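Side-chain contacts in protein STN1 (PDB 3KEY), which regulates telomere length and protects chromosome ends, limiting telomerase loading through its interaction with CDC13: residues N9-L14 against N94-A99; Q74-L79 against V136-E141. One frame throughout, in Å; residues are numbered along the deposited sequence.

Interaction 1 of 2, residues N9-L14 against N94-A99; sequences NLMLIL and NLFEYA
No polar bond passes between M11 or L12 and F96; the shortest polar bonds here stay inside a helix, as with A99 N to L95 O at 2.9 Å, and the link across is wholly apolar. It joins two winged helix-turn-helix domains of the C-terminal part of the protein: helix 6-16 belongs to the first, and helix 90-108 to the second. The principle illustrated is that long side chains can join two helices whose backbones stay well apart, since the nearest CA atoms, those of L12 and F96, are 10.4 Å from each other. M11 spans much of that distance by holding CG anti to its own nitrogen (chi1 177°) and continuing straight through chi2. The bend comes only at the thioether, where chi3 of 72° turns the terminal methyl, so that CE meets the rim of the F96 ring close to its plane and not over a face. L12 approaches differently, slanting one branch of its isobutyl group at the same end of the ring. Both F96 and L12 also touch helix 132-149, F96 through C142 and L12 through E141 and R145, so a third helix packs against the pair. The ring presents one corner to both neighbours: F96 CZ lies 4.2 Å from M11 CE and 4.4 Å from L12 CD2.

Interaction 2 of 2, residues Q74-L79 against V136-E141; sequences QGLIGL and VDVFKE
L76 and V138 form the close part of this contact, and Q74 and D137 its looser, partly exposed border. In the buried half, L76 CD2 comes to 3.7 Å from V138 CG2, the two side chains lying alongside and running opposite ways. The valine's first torsion (chi1 173°) sets CG1 anti to the backbone nitrogen and leaves CG2, anti to the carbonyl carbon, as the methyl that meets the leucine. F96 packs on the same valine, while M11 and L95 pack on L76, so this apolar pair sits among side chains from two further helices. The chain reaches this position by a sharp turn: G75, with a phi of 80°, ends helix 56-73 in a Schellman motif, and the backbone then runs on into strand 78-81, part of the wing sheet of the first winged helix-turn-helix domain. The opposing helix 132-149 belongs to the second domain. At the border, spacing is wider and the chemistry polar. The Q74 side chain runs roughly perpendicular to that of D137, with amide and carboxylate planes turned 54° apart. D137 OD2 stands 4.0 Å from Q74 OE1 and 4.2 Å from Q74 NE2, and bonds directly to neither. The ammonium of K7 forms a salt bridge with D137 OD2 and a weak hydrogen bond with Q74 OE1, and its positive charge probably offsets any repulsion between the two oxygens.

Both interactions join the first winged-helix domain to the second, and their centres lie about 6 Å apart, near the centre of the chain. They use different elements: 9-14 with 94-99 pairs one helix with another, whereas 74-79 with 136-141 sets the turn before a wing strand against a helix. Interaction 1 is apolar and mostly buried; interaction 2 adds a partly exposed polar border to its apolar half. The two merge into one interface, since L95 CD1 lies 3.8 Å from L76 CD2 and L12 CD2 lies 3.5 Å from E141 CG. Helix 6-16 contributes side chains to both contacts.

Interaction 1 of 2, residues N9-L14 against N94-A99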
ATOM      1  N   ASN A   9       6.018  -2.249   2.488  1.00 42.15           N
ATOM      2  CA  ASN A   9       7.308  -1.554   2.475  1.00 41.62           C
ATOM      3  C   ASN A   9       7.625  -1.174   1.018  1.00 40.51           C
ATOM      4  O   ASN A   9       8.120  -0.076   0.743  1.00 39.93           O
ATOM      5  CB  ASN A   9       8.428  -2.440   3.035  1.00 43.85           C
ATOM      6  CG  ASN A   9       8.477  -2.431   4.560  1.00 48.44           C
ATOM      7  OD1 ASN A   9       8.298  -1.388   5.195  1.00 50.93           O
ATOM      8  ND2 ASN A   9       8.742  -3.592   5.151  1.00 48.30           N
ATOM      9  N   LEU A  10       7.340  -2.083   0.087  1.00 37.87           N
ATOM     10  CA  LEU A  10       7.567  -1.802  -1.325  1.00 36.94           C
ATOM     11  C   LEU A  10       6.575  -0.722  -1.739  1.00 35.73           C
ATOM     12  O   LEU A  10       6.919   0.188  -2.492  1.00 36.11           O
ATOM     13  CB  LEU A  10       7.361  -3.056  -2.185  1.00 36.39           C
ATOM     14  CG  LEU A  10       7.437  -2.805  -3.699  1.00 36.43           C
ATOM     15  CD1 LEU A  10       8.783  -2.177  -4.056  1.00 40.32           C
ATOM     16  CD2 LEU A  10       7.229  -4.105  -4.453  1.00 36.61           C
ATOM     17  N   MET A  11       5.344  -0.825  -1.239  1.00 35.29           N
ATOM     18  CA  MET A  11       4.324   0.169  -1.553  1.00 36.34           C
ATOM     19  C   MET A  11       4.812   1.572  -1.163  1.00 36.59           C
ATOM     20  O   MET A  11       4.690   2.519  -1.943  1.00 35.41           O
ATOM     21  CB  MET A  11       3.011  -0.142  -0.821  1.00 36.38           C
ATOM     22  CG  MET A  11       1.926   0.916  -1.052  1.00 35.96           C
ATOM     23  SD  MET A  11       0.399   0.615  -0.121  1.00 38.75           S
ATOM     24  CE  MET A  11       0.942   1.018   1.572  1.00 35.44           C
ATOM     25  N   LEU A  12       5.379   1.700   0.035  1.00 36.83           N
ATOM     26  CA  LEU A  12       5.875   2.995   0.503  1.00 39.15           C
ATOM     27  C   LEU A  12       7.039   3.516  -0.334  1.00 38.28           C
ATOM     28  O   LEU A  12       7.206   4.726  -0.491  1.00 39.24           O
ATOM     29  CB  LEU A  12       6.299   2.909   1.976  1.00 42.20           C
ATOM     30  CG  LEU A  12       5.174   2.712   2.996  1.00 45.48           C
ATOM     31  CD1 LEU A  12       5.771   2.649   4.393  1.00 46.92           C
ATOM     32  CD2 LEU A  12       4.171   3.855   2.899  1.00 45.76           C
ATOM     33  N   ILE A  13       7.852   2.610  -0.863  1.00 38.16           N
ATOM     34  CA  ILE A  13       8.980   3.014  -1.694  1.00 37.24           C
ATOM     35  C   ILE A  13       8.418   3.597  -2.993  1.00 37.22           C
ATOM     36  O   ILE A  13       8.816   4.681  -3.433  1.00 35.87           O
ATOM     37  CB  ILE A  13       9.891   1.807  -2.005  1.00 38.78           C
ATOM     38  CG1 ILE A  13      10.555   1.321  -0.709  1.00 39.31           C
ATOM     39  CG2 ILE A  13      10.920   2.184  -3.063  1.00 40.08           C
ATOM     40  CD1 ILE A  13      11.433   0.091  -0.869  1.00 36.15           C
ATOM     41  N   LEU A  14       7.471   2.882  -3.591  1.00 35.52           N
ATOM     42  CA  LEU A  14       6.852   3.332  -4.832  1.00 37.30           C
ATOM     43  C   LEU A  14       6.176   4.687  -4.646  1.00 38.19           C
ATOM     44  O   LEU A  14       6.295   5.570  -5.495  1.00 40.00           O
ATOM     45  CB  LEU A  14       5.835   2.294  -5.315  1.00 34.08           C
ATOM     46  CG  LEU A  14       6.484   0.965  -5.707  1.00 36.64           C
ATOM     47  CD1 LEU A  14       5.429  -0.067  -6.043  1.00 34.76           C
ATOM     48  CD2 LEU A  14       7.398   1.194  -6.889  1.00 35.36           C
ATOM     49  N   ASN A  94      -2.679   8.550  -6.314  1.00 36.21           N
ATOM     50  CA  ASN A  94      -4.017   9.124  -6.261  1.00 35.45           C
ATOM     51  C   ASN A  94      -4.808   8.517  -5.092  1.00 34.46           C
ATOM     52  O   ASN A  94      -5.641   9.192  -4.486  1.00 32.50           O
ATOM     53  CB  ASN A  94      -4.783   8.882  -7.566  1.00 36.50           C
ATOM     54  CG  ASN A  94      -4.229   9.688  -8.724  1.00 38.72           C
ATOM     55  OD1 ASN A  94      -3.710  10.787  -8.539  1.00 40.50           O
ATOM     56  ND2 ASN A  94      -4.352   9.151  -9.931  1.00 40.63           N
ATOM     57  N   LEU A  95      -4.561   7.245  -4.790  1.00 34.08           N
ATOM     58  CA  LEU A  95      -5.253   6.577  -3.685  1.00 34.40           C
ATOM     59  C   LEU A  95      -4.823   7.203  -2.364  1.00 32.92           C
ATOM     60  O   LEU A  95      -5.639   7.409  -1.468  1.00 31.21           O
ATOM     61  CB  LEU A  95      -4.940   5.076  -3.672  1.00 35.03           C
ATOM     62  CG  LEU A  95      -5.710   4.254  -4.704  1.00 39.86           C
ATOM     63  CD1 LEU A  95      -5.127   2.847  -4.840  1.00 43.50           C
ATOM     64  CD2 LEU A  95      -7.173   4.206  -4.286  1.00 41.69           C
ATOM     65  N   PHE A  96      -3.534   7.514  -2.256  1.00 33.25           N
ATOM     66  CA  PHE A  96      -3.013   8.134  -1.050  1.00 36.03           C
ATOM     67  C   PHE A  96      -3.571   9.541  -0.877  1.00 36.84           C
ATOM     68  O   PHE A  96      -3.900   9.942   0.237  1.00 35.88           O
ATOM     69  CB  PHE A  96      -1.484   8.164  -1.081  1.00 36.74           C
ATOM     70  CG  PHE A  96      -0.853   7.113  -0.224  1.00 39.87           C
ATOM     71  CD1 PHE A  96      -0.598   7.362   1.121  1.00 41.05           C
ATOM     72  CD2 PHE A  96      -0.559   5.857  -0.747  1.00 40.55           C
ATOM     73  CE1 PHE A  96      -0.059   6.376   1.944  1.00 42.93           C
ATOM     74  CE2 PHE A  96      -0.020   4.855   0.064  1.00 43.92           C
ATOM     75  CZ  PHE A  96       0.232   5.115   1.413  1.00 45.37           C
ATOM     76  N   GLU A  97      -3.666  10.295  -1.969  1.00 37.94           N
ATOM     77  CA  GLU A  97      -4.216  11.642  -1.891  1.00 39.43           C
ATOM     78  C   GLU A  97      -5.657  11.534  -1.406  1.00 37.39           C
ATOM     79  O   GLU A  97      -6.065  12.233  -0.477  1.00 36.90           O
ATOM     80  CB  GLU A  97      -4.178  12.330  -3.257  1.00 41.97           C
ATOM     81  CG  GLU A  97      -2.959  13.216  -3.474  1.00 50.82           C
ATOM     82  CD  GLU A  97      -2.953  13.887  -4.841  1.00 54.10           C
ATOM     83  OE1 GLU A  97      -4.008  14.426  -5.253  1.00 55.68           O
ATOM     84  OE2 GLU A  97      -1.886  13.879  -5.495  1.00 56.53           O
ATOM     85  N   TYR A  98      -6.420  10.640  -2.038  1.00 35.80           N
ATOM     86  CA  TYR A  98      -7.813  10.421  -1.664  1.00 34.32           C
ATOM     87  C   TYR A  98      -7.962  10.103  -0.160  1.00 32.85           C
ATOM     88  O   TYR A  98      -8.789  10.704   0.532  1.00 30.44           O
ATOM     89  CB  TYR A  98      -8.380   9.283  -2.513  1.00 35.30           C
ATOM     90  CG  TYR A  98      -9.822   8.923  -2.227  1.00 37.87           C
ATOM     91  CD1 TYR A  98     -10.160   8.097  -1.151  1.00 38.06           C
ATOM     92  CD2 TYR A  98     -10.849   9.385  -3.055  1.00 38.07           C
ATOM     93  CE1 TYR A  98     -11.489   7.736  -0.909  1.00 39.47           C
ATOM     94  CE2 TYR A  98     -12.179   9.032  -2.826  1.00 39.37           C
ATOM     95  CZ  TYR A  98     -12.493   8.206  -1.756  1.00 41.78           C
ATOM     96  OH  TYR A  98     -13.805   7.833  -1.547  1.00 42.12           O
ATOM     97  N   ALA A  99      -7.164   9.161   0.340  1.00 30.54           N
ATOM     98  CA  ALA A  99      -7.226   8.790   1.751  1.00 31.02           C
ATOM     99  C   ALA A  99      -6.856   9.967   2.667  1.00 31.34           C
ATOM    100  O   ALA A  99      -7.541  10.227   3.653  1.00 30.31           O
ATOM    101  CB  ALA A  99      -6.303   7.603   2.020  1.00 27.59           C
TER

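Interaction 2 of 2, residues Q74-L79 against V136-E141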
ATOM      1  N   GLN A  74      -3.926  -6.065  -6.089  1.00 38.89           N
ATOM      2  CA  GLN A  74      -4.820  -5.311  -5.214  1.00 39.22           C
ATOM      3  C   GLN A  74      -5.234  -4.007  -5.881  1.00 38.64           C
ATOM      4  O   GLN A  74      -5.994  -3.225  -5.311  1.00 38.96           O
ATOM      5  CB  GLN A  74      -4.136  -4.982  -3.887  1.00 39.57           C
ATOM      6  CG  GLN A  74      -3.741  -6.182  -3.059  1.00 45.18           C
ATOM      7  CD  GLN A  74      -3.290  -5.779  -1.666  1.00 47.24           C
ATOM      8  OE1 GLN A  74      -2.382  -4.967  -1.506  1.00 50.90           O
ATOM      9  NE2 GLN A  74      -3.927  -6.347  -0.651  1.00 51.98           N
ATOM     10  N   GLY A  75      -4.706  -3.770  -7.081  1.00 38.39           N
ATOM     11  CA  GLY A  75      -5.023  -2.561  -7.819  1.00 37.57           C
ATOM     12  C   GLY A  75      -4.251  -1.341  -7.358  1.00 38.25           C
ATOM     13  O   GLY A  75      -4.558  -0.220  -7.768  1.00 37.59           O
ATOM     14  N   LEU A  76      -3.242  -1.547  -6.511  1.00 37.12           N
ATOM     15  CA  LEU A  76      -2.452  -0.430  -5.991  1.00 37.34           C
ATOM     16  C   LEU A  76      -1.560   0.210  -7.064  1.00 38.77           C
ATOM     17  O   LEU A  76      -1.290   1.417  -7.038  1.00 38.42           O
ATOM     18  CB  LEU A  76      -1.637  -0.892  -4.781  1.00 35.59           C
ATOM     19  CG  LEU A  76      -2.542  -1.227  -3.581  1.00 35.72           C
ATOM     20  CD1 LEU A  76      -1.719  -1.765  -2.416  1.00 35.42           C
ATOM     21  CD2 LEU A  76      -3.310   0.031  -3.156  1.00 32.04           C
ATOM     22  N   ILE A  77      -1.092  -0.604  -7.999  1.00 38.40           N
ATOM     23  CA  ILE A  77      -0.309  -0.095  -9.117  1.00 40.42           C
ATOM     24  C   ILE A  77      -0.756  -0.885 -10.330  1.00 41.07           C
ATOM     25  O   ILE A  77      -1.262  -2.001 -10.212  1.00 40.25           O
ATOM     26  CB  ILE A  77       1.229  -0.288  -8.959  1.00 39.72           C
ATOM     27  CG1 ILE A  77       1.554  -1.774  -8.822  1.00 39.57           C
ATOM     28  CG2 ILE A  77       1.743   0.552  -7.802  1.00 41.44           C
ATOM     29  CD1 ILE A  77       3.042  -2.070  -8.826  1.00 40.60           C
ATOM     30  N   GLY A  78      -0.581  -0.300 -11.503  1.00 42.12           N
ATOM     31  CA  GLY A  78      -0.958  -1.014 -12.699  1.00 41.79           C
ATOM     32  C   GLY A  78       0.229  -1.191 -13.596  1.00 41.59           C
ATOM     33  O   GLY A  78       1.256  -0.487 -13.462  1.00 40.91           O
ATOM     34  N   LEU A  79       0.086  -2.152 -14.501  1.00 41.25           N
ATOM     35  CA  LEU A  79       1.109  -2.431 -15.494  1.00 43.21           C
ATOM     36  C   LEU A  79       0.670  -1.545 -16.644  1.00 43.61           C
ATOM     37  O   LEU A  79      -0.256  -1.910 -17.376  1.00 44.20           O
ATOM     38  CB  LEU A  79       1.042  -3.904 -15.907  1.00 45.19           C
ATOM     39  CG  LEU A  79       2.150  -4.435 -16.805  1.00 46.58           C
ATOM     40  CD1 LEU A  79       3.519  -4.229 -16.178  1.00 47.17           C
ATOM     41  CD2 LEU A  79       1.831  -5.899 -16.997  1.00 49.24           C
ATOM     42  N   VAL A 136      -7.547  -0.742   2.464  1.00 32.01           N
ATOM     43  CA  VAL A 136      -7.224  -0.864   3.878  1.00 33.94           C
ATOM     44  C   VAL A 136      -5.751  -0.516   4.117  1.00 33.35           C
ATOM     45  O   VAL A 136      -5.430   0.239   5.026  1.00 33.56           O
ATOM     46  CB  VAL A 136      -7.486  -2.303   4.401  1.00 34.69           C
ATOM     47  CG1 VAL A 136      -6.853  -2.491   5.778  1.00 34.11           C
ATOM     48  CG2 VAL A 136      -8.987  -2.564   4.468  1.00 32.94           C
ATOM     49  N   ASP A 137      -4.847  -1.052   3.303  1.00 34.48           N
ATOM     50  CA  ASP A 137      -3.440  -0.749   3.529  1.00 35.34           C
ATOM     51  C   ASP A 137      -3.110   0.716   3.275  1.00 33.96           C
ATOM     52  O   ASP A 137      -2.258   1.282   3.950  1.00 32.19           O
ATOM     53  CB  ASP A 137      -2.535  -1.679   2.706  1.00 37.21           C
ATOM     54  CG  ASP A 137      -2.590  -3.124   3.206  1.00 44.36           C
ATOM     55  OD1 ASP A 137      -2.924  -3.321   4.398  1.00 45.46           O
ATOM     56  OD2 ASP A 137      -2.299  -4.059   2.427  1.00 45.66           O
ATOM     57  N   VAL A 138      -3.790   1.348   2.324  1.00 31.62           N
ATOM     58  CA  VAL A 138      -3.513   2.757   2.081  1.00 32.02           C
ATOM     59  C   VAL A 138      -3.960   3.587   3.294  1.00 31.49           C
ATOM     60  O   VAL A 138      -3.210   4.438   3.786  1.00 31.39           O
ATOM     61  CB  VAL A 138      -4.218   3.266   0.794  1.00 31.79           C
ATOM     62  CG1 VAL A 138      -4.051   4.785   0.667  1.00 31.12           C
ATOM     63  CG2 VAL A 138      -3.607   2.574  -0.424  1.00 29.96           C
ATOM     64  N   PHE A 139      -5.165   3.323   3.792  1.00 30.90           N
ATOM     65  CA  PHE A 139      -5.666   4.063   4.948  1.00 32.11           C
ATOM     66  C   PHE A 139      -4.849   3.805   6.216  1.00 32.46           C
ATOM     67  O   PHE A 139      -4.621   4.729   6.997  1.00 32.81           O
ATOM     68  CB  PHE A 139      -7.159   3.773   5.188  1.00 31.12           C
ATOM     69  CG  PHE A 139      -8.080   4.645   4.361  1.00 30.76           C
ATOM     70  CD1 PHE A 139      -8.390   4.309   3.047  1.00 31.26           C
ATOM     71  CD2 PHE A 139      -8.582   5.839   4.884  1.00 29.83           C
ATOM     72  CE1 PHE A 139      -9.187   5.148   2.259  1.00 33.19           C
ATOM     73  CE2 PHE A 139      -9.378   6.687   4.111  1.00 30.72           C
ATOM     74  CZ  PHE A 139      -9.681   6.342   2.793  1.00 33.26           C
ATOM     75  N   LYS A 140      -4.391   2.567   6.417  1.00 31.75           N
ATOM     76  CA  LYS A 140      -3.567   2.271   7.588  1.00 32.84           C
ATOM     77  C   LYS A 140      -2.303   3.144   7.584  1.00 33.18           C
ATOM     78  O   LYS A 140      -1.947   3.745   8.604  1.00 32.64           O
ATOM     79  CB  LYS A 140      -3.173   0.788   7.622  1.00 32.95           C
ATOM     80  CG  LYS A 140      -4.265  -0.132   8.164  1.00 37.34           C
ATOM     81  CD  LYS A 140      -3.819  -1.593   8.213  1.00 42.07           C
ATOM     82  CE  LYS A 140      -4.867  -2.468   8.910  1.00 43.97           C
ATOM     83  NZ  LYS A 140      -4.457  -3.909   8.927  1.00 48.59           N
ATOM     84  N   GLU A 141      -1.628   3.212   6.439  1.00 33.19           N
ATOM     85  CA  GLU A 141      -0.419   4.021   6.315  1.00 36.12           C
ATOM     86  C   GLU A 141      -0.687   5.514   6.543  1.00 35.25           C
ATOM     87  O   GLU A 141       0.079   6.191   7.231  1.00 36.91           O
ATOM     88  CB  GLU A 141       0.216   3.830   4.939  1.00 36.98           C
ATOM     89  CG  GLU A 141       1.480   3.014   4.967  1.00 45.61           C
ATOM     90  CD  GLU A 141       2.399   3.413   6.117  1.00 46.30           C
ATOM     91  OE1 GLU A 141       2.833   4.595   6.200  1.00 50.52           O
ATOM     92  OE2 GLU A 141       2.682   2.536   6.944  1.00 46.88           O
TER